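Local coordinates for cortical-lytic enzyme (Clostridium perfringens, PDB 5JIP), which is a muramidase of glycoside hydrolase family 25 involved in hydrolysing spore cortex peptidoglycan during germination, at residues A[297-302]-A[311-316]. Numbering follows the deposited sequence.
Sequences KISIEA and KERTEY
R313 lies alongside E301, both side chains running the same way, and turns the edge of its guanidinium to the carboxylate. NE (2.9 Å) and NH2 (3.2 Å) of R313 both close on OE1 of E301. That oxygen lies in the guanidinium plane but is met from above its own carboxylate plane, the two flat groups standing 75° apart. The reach comes from an R313 chain extended from CG to NE, while E301 holds CG between its backbone N and carbonyl carbon (chi1 65°). A buried carboxylate would probably be costly to leave charged without partners; R143 also bridges OE1 of E301 and N263 donates to OE2, while F265 makes a cation-pi contact with R313. NH1 of R313 donates to a water, also hydrogen-bonded to the short hydroxyl of S299.

On the face carrying S299 and E315, the aliphatic part of K297 crosses E315, with CD of K297 3.6 Å from CD of E315. Their salt bridge is long, NZ of K297 to OE2 of E315 at 3.9 Å, and D268 is the lysine's stronger partner. On the face of I298, I300, T314 and Y316, CG2 of I300 lies 4.2 Å from CB of T314, whose hydroxyl bonds to the V235 carbonyl. Branched isoleucines suit this buried face, I298 packing on A240 and I300 on W251. I298 and Y316 exchange two backbone bonds, and N of I300 donates to O of T314. This antiparallel ladder makes a beta hairpin of strands 296-304 and 314-318, the latter outermost within the chain in a four-stranded sheet of the all-beta region 239-318.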
loop_
_atom_site.group_PDB
_atom_site.type_symbol
_atom_site.label_atom_id
_atom_site.label_comp_id
_atom_site.label_asym_id
_atom_site.label_seq_id
_atom_site.Cartn_x
_atom_site.Cartn_y
_atom_site.Cartn_z
ATOM N N LYS A 297 -20.097 15.338 6.665
ATOM C CA LYS A 297 -19.767 14.629 5.437
ATOM C C LYS A 297 -18.663 13.614 5.701
ATOM O O LYS A 297 -17.538 13.979 6.084
ATOM C CB LYS A 297 -19.341 15.570 4.313
ATOM C CG LYS A 297 -19.122 14.792 3.002
ATOM C CD LYS A 297 -18.749 15.683 1.807
ATOM C CE LYS A 297 -17.424 16.349 2.020
ATOM N NZ LYS A 297 -16.859 16.821 0.711
ATOM N N ILE A 298 -18.984 12.355 5.465
ATOM C CA ILE A 298 -18.005 11.281 5.464
ATOM C C ILE A 298 -17.670 10.978 4.008
ATOM O O ILE A 298 -18.571 10.828 3.172
ATOM C CB ILE A 298 -18.550 10.036 6.179
ATOM C CG1 ILE A 298 -19.025 10.365 7.612
ATOM C CG2 ILE A 298 -17.496 8.933 6.188
ATOM C CD1 ILE A 298 -17.926 10.841 8.580
ATOM N N SER A 299 -16.381 10.918 3.681
ATOM C CA SER A 299 -15.992 10.570 2.322
ATOM C C SER A 299 -14.794 9.629 2.348
ATOM O O SER A 299 -14.042 9.560 3.329
ATOM C CB SER A 299 -15.660 11.807 1.485
ATOM O OG SER A 299 -14.620 12.531 2.083
ATOM N N ILE A 300 -14.603 8.924 1.241
ATOM C CA ILE A 300 -13.570 7.904 1.197
ATOM C C ILE A 300 -13.030 7.782 -0.219
ATOM O O ILE A 300 -13.749 7.992 -1.200
ATOM C CB ILE A 300 -14.138 6.566 1.712
ATOM C CG1 ILE A 300 -13.025 5.539 1.936
ATOM C CG2 ILE A 300 -15.204 6.042 0.737
ATOM C CD1 ILE A 300 -13.469 4.269 2.621
ATOM N N GLU A 301 -11.746 7.417 -0.313
ATOM C CA GLU A 301 -11.106 7.053 -1.567
ATOM C C GLU A 301 -10.307 5.767 -1.377
ATOM O O GLU A 301 -9.669 5.558 -0.337
ATOM C CB GLU A 301 -10.187 8.185 -2.069
ATOM C CG GLU A 301 -8.984 8.464 -1.133
ATOM C CD GLU A 301 -8.264 9.763 -1.446
ATOM O OE1 GLU A 301 -8.750 10.541 -2.304
ATOM O OE2 GLU A 301 -7.198 10.016 -0.804
ATOM N N ALA A 302 -10.352 4.905 -2.384
ATOM C CA ALA A 302 -9.409 3.805 -2.462
ATOM C C ALA A 302 -8.118 4.281 -3.119
ATOM O O ALA A 302 -8.098 5.276 -3.845
ATOM C CB ALA A 302 -9.998 2.643 -3.246
ATOM N N LYS A 311 -11.218 8.120 -8.622
ATOM C CA LYS A 311 -11.409 9.421 -9.253
ATOM C C LYS A 311 -12.312 10.302 -8.408
ATOM O O LYS A 311 -12.058 11.505 -8.255
ATOM C CB LYS A 311 -11.995 9.247 -10.649
ATOM C CG LYS A 311 -12.079 10.554 -11.439
ATOM C CD LYS A 311 -12.658 10.313 -12.855
ATOM C CE LYS A 311 -12.706 11.602 -13.674
ATOM N NZ LYS A 311 -13.825 12.459 -13.244
ATOM N N GLU A 312 -13.366 9.719 -7.855
ATOM C CA GLU A 312 -14.321 10.423 -7.023
ATOM C C GLU A 312 -14.311 9.831 -5.615
ATOM O O GLU A 312 -14.118 8.625 -5.426
ATOM C CB GLU A 312 -15.750 10.337 -7.615
ATOM C CG GLU A 312 -15.862 10.741 -9.109
ATOM C CD GLU A 312 -15.505 12.203 -9.400
ATOM O OE1 GLU A 312 -15.350 13.009 -8.452
ATOM O OE2 GLU A 312 -15.376 12.554 -10.600
ATOM N N ARG A 313 -14.541 10.690 -4.629
ATOM C CA ARG A 313 -14.717 10.250 -3.247
ATOM C C ARG A 313 -16.195 10.009 -2.972
ATOM O O ARG A 313 -16.996 10.947 -2.971
ATOM C CB ARG A 313 -14.158 11.278 -2.282
ATOM C CG ARG A 313 -12.666 11.390 -2.353
ATOM C CD ARG A 313 -12.163 12.310 -1.296
ATOM N NE ARG A 313 -10.711 12.400 -1.329
ATOM C CZ ARG A 313 -10.012 13.337 -0.709
ATOM N NH1 ARG A 313 -10.635 14.254 0.020
ATOM N NH2 ARG A 313 -8.690 13.344 -0.814
ATOM N N THR A 314 -16.550 8.756 -2.730
ATOM C CA THR A 314 -17.902 8.425 -2.313
ATOM C C THR A 314 -18.199 9.101 -0.984
ATOM O O THR A 314 -17.346 9.160 -0.095
ATOM C CB THR A 314 -18.054 6.916 -2.190
ATOM O OG1 THR A 314 -17.753 6.289 -3.448
ATOM C CG2 THR A 314 -19.465 6.539 -1.760
ATOM N N GLU A 315 -19.417 9.625 -0.856
ATOM C CA GLU A 315 -19.821 10.437 0.282
ATOM C C GLU A 315 -20.997 9.796 1.005
ATOM O O GLU A 315 -21.828 9.116 0.396
ATOM C CB GLU A 315 -20.302 11.829 -0.121
ATOM C CG GLU A 315 -19.317 12.706 -0.758
ATOM C CD GLU A 315 -19.962 14.019 -1.160
ATOM O OE1 GLU A 315 -21.192 14.176 -0.938
ATOM O OE2 GLU A 315 -19.244 14.888 -1.681
ATOM N N TYR A 316 -21.073 10.069 2.304
ATOM C CA TYR A 316 -22.225 9.710 3.119
ATOM C C TYR A 316 -22.469 10.862 4.087
ATOM O O TYR A 316 -21.585 11.194 4.879
ATOM C CB TYR A 316 -21.987 8.395 3.864
ATOM C CG TYR A 316 -23.209 7.919 4.599
ATOM C CD1 TYR A 316 -23.521 8.417 5.847
ATOM C CD2 TYR A 316 -24.063 7.005 4.026
ATOM C CE1 TYR A 316 -24.656 8.000 6.517
ATOM C CE2 TYR A 316 -25.189 6.570 4.688
ATOM C CZ TYR A 316 -25.483 7.075 5.938
ATOM O OH TYR A 316 -26.616 6.665 6.611
HETATM O O HOH W 1 -13.769 14.600 0.515
#